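Local coordinates for protein fructokinase (Vibrio cholerae serotype O1, PDB 5EYN) that catalyses the ATP-dependent phosphorylation of fructose, as a fructokinase of the PfkB carbohydrate kinase family, at residues Met191-Glu204 with Ile223-Leu235. Numbering follows the deposited sequence.
Sequences MRAVGLADVVKFSE and IADFQIPLVVVTL. With ADP (adenosine-5'-diphosphate), chain E.
Val200 and Phe202 pair with Val231 and Val233 where strands 199-203 and 230-234 run side by side in parallel. They are neighbours in the central sheet of the ribokinase-like fold. The link between them, mostly helical, makes a beta-alpha-beta crossover. Five main-chain N-H...O=C bonds, from Leu230 N to Asp198 O through Thr234 N to Phe202 O, join the strands.

The packing is tight on the sheet face that carries Val200, Phe202, Val231 and Val233. With CG anti to the carbonyl carbon (chi1 -59°), the Phe202 ring lies with one face over CG1 of Val200, two residues earlier on the same strand. Its edge meets Val231 CG1, which is 3.9 Å from Phe202 CE2. Ile223 CD1 approaches Phe202 CE2 obliquely at 3.8 Å. Leu207 and Leu210 of helix 204-211 also pack against this ring. Buried Val194 adds to the packed part, its CG1 touching Ile228 CD1 at 3.6 Å.

Around Met191 and Gly195 the contact becomes looser and wetter. The Met191 chain, bent at chi2 (-51°) and chi3 (-72°), brings CE to 3.8 Å from Phe226 CZ. The Phe226 ring is partly exposed and turns its edge to Met191 O and to Gly195, a solvent-exposed residue. A water within hydrogen-bonding distance of Gly195 O and Phe226 O links the two backbones.

On the opposite sheet face, Lys201 and Thr234 lie toward the nucleotide site. Lys201 NZ makes a long, weak ion pair with Asp172, and its side chain lies near the bound calcium and beryllium trifluoride. Thr234 belongs to the ADP pocket; its CB sits 3.3 Å from O3' of the ribose. The Lys201 chain crosses Thr234 at about a right angle, pressing CE to within 3.3 Å of Thr234 CG2, closer than usual for two carbons.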
# COMPACT_ATOMS: atom_id res chain seq x y z
N MET A 191 3.48 23.05 -15.90
CA MET A 191 3.56 24.45 -16.30
C MET A 191 2.28 24.92 -16.98
O MET A 191 1.94 26.09 -16.89
CB MET A 191 4.79 24.71 -17.17
CG MET A 191 6.08 24.54 -16.39
SD MET A 191 6.17 25.44 -14.83
CE MET A 191 6.33 27.11 -15.42
N ARG A 192 1.55 24.01 -17.63
CA ARG A 192 0.24 24.36 -18.17
C ARG A 192 -0.70 24.79 -17.04
O ARG A 192 -1.42 25.78 -17.18
CB ARG A 192 -0.36 23.17 -18.93
CG ARG A 192 -1.72 23.43 -19.56
CD ARG A 192 -2.29 22.16 -20.19
NE ARG A 192 -3.72 22.30 -20.43
CZ ARG A 192 -4.55 21.30 -20.68
NH1 ARG A 192 -4.10 20.06 -20.74
NH2 ARG A 192 -5.83 21.55 -20.88
N ALA A 193 -0.68 24.08 -15.91
CA ALA A 193 -1.49 24.46 -14.77
C ALA A 193 -1.00 25.76 -14.14
O ALA A 193 -1.81 26.59 -13.72
CB ALA A 193 -1.50 23.35 -13.74
N VAL A 194 0.31 25.95 -14.05
CA VAL A 194 0.84 27.21 -13.54
C VAL A 194 0.25 28.40 -14.32
O VAL A 194 -0.07 29.44 -13.75
CB VAL A 194 2.38 27.23 -13.61
CG1 VAL A 194 2.93 28.62 -13.34
CG2 VAL A 194 2.96 26.23 -12.60
N GLY A 195 0.10 28.22 -15.63
CA GLY A 195 -0.46 29.26 -16.48
C GLY A 195 -1.94 29.53 -16.30
O GLY A 195 -2.45 30.53 -16.82
N LEU A 196 -2.63 28.68 -15.56
CA LEU A 196 -4.06 28.86 -15.34
C LEU A 196 -4.37 29.46 -13.96
O LEU A 196 -5.50 29.87 -13.70
CB LEU A 196 -4.77 27.51 -15.44
CG LEU A 196 -4.73 26.88 -16.83
CD1 LEU A 196 -5.19 25.44 -16.80
CD2 LEU A 196 -5.58 27.67 -17.83
N ALA A 197 -3.38 29.52 -13.08
CA ALA A 197 -3.64 29.78 -11.68
C ALA A 197 -3.58 31.27 -11.34
O ALA A 197 -2.83 32.04 -11.95
CB ALA A 197 -2.65 29.00 -10.84
N ASP A 198 -4.39 31.67 -10.36
CA ASP A 198 -4.28 32.97 -9.74
C ASP A 198 -3.17 33.04 -8.70
O ASP A 198 -2.53 34.08 -8.53
CB ASP A 198 -5.61 33.32 -9.08
CG ASP A 198 -6.71 33.47 -10.08
OD1 ASP A 198 -6.76 34.54 -10.72
OD2 ASP A 198 -7.53 32.53 -10.21
N VAL A 199 -2.98 31.93 -8.00
CA VAL A 199 -1.97 31.81 -6.96
C VAL A 199 -1.17 30.55 -7.20
O VAL A 199 -1.76 29.49 -7.41
CB VAL A 199 -2.64 31.70 -5.57
CG1 VAL A 199 -1.61 31.52 -4.46
CG2 VAL A 199 -3.49 32.92 -5.28
N VAL A 200 0.16 30.66 -7.18
CA VAL A 200 0.99 29.47 -7.30
C VAL A 200 2.00 29.52 -6.16
O VAL A 200 2.63 30.56 -5.92
CB VAL A 200 1.73 29.41 -8.65
CG1 VAL A 200 2.55 28.13 -8.74
CG2 VAL A 200 0.74 29.52 -9.79
N LYS A 201 2.13 28.40 -5.47
CA LYS A 201 3.11 28.23 -4.39
C LYS A 201 4.10 27.16 -4.83
O LYS A 201 3.69 26.07 -5.24
CB LYS A 201 2.40 27.82 -3.10
CG LYS A 201 3.34 27.61 -1.91
CD LYS A 201 3.98 26.21 -1.91
CE LYS A 201 4.42 25.72 -0.56
NZ LYS A 201 4.65 24.27 -0.56
N PHE A 202 5.37 27.52 -4.76
CA PHE A 202 6.47 26.61 -5.06
C PHE A 202 7.34 26.52 -3.82
O PHE A 202 7.50 27.51 -3.13
CB PHE A 202 7.42 27.18 -6.13
CG PHE A 202 6.79 27.51 -7.46
CD1 PHE A 202 6.72 26.55 -8.46
CD2 PHE A 202 6.39 28.79 -7.75
CE1 PHE A 202 6.22 26.86 -9.71
CE2 PHE A 202 5.90 29.11 -9.00
CZ PHE A 202 5.80 28.14 -9.98
N SER A 203 7.99 25.39 -3.60
CA SER A 203 9.19 25.41 -2.80
C SER A 203 10.30 25.97 -3.69
O SER A 203 10.19 25.96 -4.92
CB SER A 203 9.58 24.03 -2.30
OG SER A 203 10.11 23.29 -3.37
N GLU A 204 11.36 26.44 -3.07
CA GLU A 204 12.50 26.96 -3.81
C GLU A 204 12.99 25.90 -4.80
O GLU A 204 13.29 26.19 -5.96
CB GLU A 204 13.62 27.34 -2.83
CG GLU A 204 14.91 27.82 -3.46
CD GLU A 204 15.91 28.30 -2.43
OE1 GLU A 204 15.56 28.34 -1.22
OE2 GLU A 204 17.04 28.65 -2.82
N ILE A 223 9.22 32.71 -15.15
CA ILE A 223 7.77 32.62 -15.17
C ILE A 223 7.09 33.99 -15.28
O ILE A 223 5.87 34.09 -15.18
CB ILE A 223 7.22 31.85 -13.94
CG1 ILE A 223 7.56 32.56 -12.62
CG2 ILE A 223 7.74 30.41 -13.93
CD1 ILE A 223 6.92 31.91 -11.38
N ALA A 224 7.87 35.04 -15.51
CA ALA A 224 7.31 36.39 -15.55
C ALA A 224 6.20 36.54 -16.58
O ALA A 224 5.19 37.20 -16.33
CB ALA A 224 8.41 37.40 -15.82
N ASP A 225 6.38 35.94 -17.76
CA ASP A 225 5.41 36.15 -18.83
C ASP A 225 4.08 35.44 -18.58
O ASP A 225 3.14 35.60 -19.34
CB ASP A 225 6.01 35.73 -20.17
CG ASP A 225 7.13 36.65 -20.59
OD1 ASP A 225 6.98 37.88 -20.39
OD2 ASP A 225 8.15 36.16 -21.11
N PHE A 226 4.01 34.67 -17.50
CA PHE A 226 2.76 34.04 -17.08
C PHE A 226 1.84 35.08 -16.43
O PHE A 226 0.63 34.87 -16.33
CB PHE A 226 3.05 32.89 -16.12
CG PHE A 226 3.69 31.68 -16.77
CD1 PHE A 226 3.04 30.47 -16.78
CD2 PHE A 226 4.94 31.76 -17.36
CE1 PHE A 226 3.61 29.35 -17.38
CE2 PHE A 226 5.52 30.65 -17.96
CZ PHE A 226 4.85 29.44 -17.96
N GLN A 227 2.39 36.21 -16.00
CA GLN A 227 1.62 37.26 -15.32
C GLN A 227 0.75 36.63 -14.23
O GLN A 227 -0.45 36.91 -14.13
CB GLN A 227 0.79 38.10 -16.31
CG GLN A 227 1.60 39.05 -17.23
CD GLN A 227 2.00 40.39 -16.59
OE1 GLN A 227 1.50 40.77 -15.52
NE2 GLN A 227 2.91 41.11 -17.25
N ILE A 228 1.36 35.77 -13.42
CA ILE A 228 0.68 35.15 -12.29
C ILE A 228 0.45 36.21 -11.22
O ILE A 228 1.38 36.88 -10.81
CB ILE A 228 1.51 34.00 -11.68
CG1 ILE A 228 1.88 32.95 -12.74
CG2 ILE A 228 0.76 33.32 -10.57
CD1 ILE A 228 3.02 32.08 -12.32
N PRO A 229 -0.80 36.38 -10.78
CA PRO A 229 -1.10 37.45 -9.82
C PRO A 229 -0.33 37.32 -8.51
O PRO A 229 0.16 38.33 -8.00
CB PRO A 229 -2.61 37.30 -9.61
CG PRO A 229 -3.10 36.70 -10.87
CD PRO A 229 -2.02 35.75 -11.29
N LEU A 230 -0.21 36.11 -7.99
CA LEU A 230 0.51 35.90 -6.74
C LEU A 230 1.32 34.62 -6.81
O LEU A 230 0.77 33.55 -7.02
CB LEU A 230 -0.47 35.81 -5.58
CG LEU A 230 0.11 35.40 -4.22
CD1 LEU A 230 1.23 36.34 -3.78
CD2 LEU A 230 -0.99 35.36 -3.18
N VAL A 231 2.62 34.76 -6.62
CA VAL A 231 3.52 33.62 -6.52
C VAL A 231 4.15 33.68 -5.14
O VAL A 231 4.61 34.73 -4.68
CB VAL A 231 4.64 33.66 -7.59
CG1 VAL A 231 5.70 32.62 -7.31
CG2 VAL A 231 4.05 33.44 -8.98
N VAL A 232 4.16 32.54 -4.47
CA VAL A 232 4.82 32.43 -3.19
C VAL A 232 5.84 31.32 -3.31
O VAL A 232 5.54 30.25 -3.83
CB VAL A 232 3.82 32.11 -2.09
CG1 VAL A 232 4.54 31.97 -0.76
CG2 VAL A 232 2.76 33.18 -2.01
N VAL A 233 7.07 31.59 -2.89
CA VAL A 233 8.12 30.59 -2.89
C VAL A 233 8.49 30.35 -1.44
O VAL A 233 9.00 31.26 -0.76
CB VAL A 233 9.37 31.06 -3.66
CG1 VAL A 233 10.40 29.92 -3.74
CG2 VAL A 233 8.99 31.56 -5.05
N THR A 234 8.25 29.14 -0.95
CA THR A 234 8.59 28.84 0.43
C THR A 234 10.08 28.59 0.56
O THR A 234 10.73 28.02 -0.33
CB THR A 234 7.77 27.66 0.98
OG1 THR A 234 7.97 26.51 0.16
CG2 THR A 234 6.28 28.01 1.00
N LEU A 235 10.60 29.01 1.70
CA LEU A 235 12.03 29.03 1.97
C LEU A 235 12.33 28.28 3.27
O LEU A 235 13.28 28.61 3.97
CB LEU A 235 12.50 30.47 2.11
CG LEU A 235 12.10 31.44 0.99
CD1 LEU A 235 12.48 32.86 1.37
CD2 LEU A 235 12.77 31.04 -0.30
PB ADP E . 6.61 20.64 3.37
O1B ADP E . 5.20 20.22 3.68
O2B ADP E . 6.93 20.37 1.91
O3B ADP E . 7.55 19.85 4.25
PA ADP E . 8.16 22.91 3.81
O1A ADP E . 8.92 22.02 4.79
O2A ADP E . 8.87 22.80 2.48
O3A ADP E . 6.76 22.19 3.67
O5' ADP E . 8.15 24.45 4.25
C5' ADP E . 7.05 25.25 4.02
C4' ADP E . 6.78 26.32 5.06
O4' ADP E . 6.73 25.73 6.35
C3' ADP E . 7.77 27.43 5.13
O3' ADP E . 7.48 28.42 4.19
C2' ADP E . 7.57 27.91 6.51
O2' ADP E . 6.44 28.68 6.66
C1' ADP E . 7.34 26.64 7.22
N9 ADP E . 8.52 26.03 7.76
C8 ADP E . 9.19 24.96 7.28
N7 ADP E . 10.22 24.68 8.07
C5 ADP E . 10.25 25.56 9.07
C6 ADP E . 11.05 25.77 10.17
N6 ADP E . 12.18 24.93 10.43
N1 ADP E . 10.78 26.78 11.00
C2 ADP E . 9.73 27.60 10.81
N3 ADP E . 8.92 27.43 9.74
C4 ADP E . 9.16 26.43 8.88
O HOH W 1 -1.49 33.36 -15.96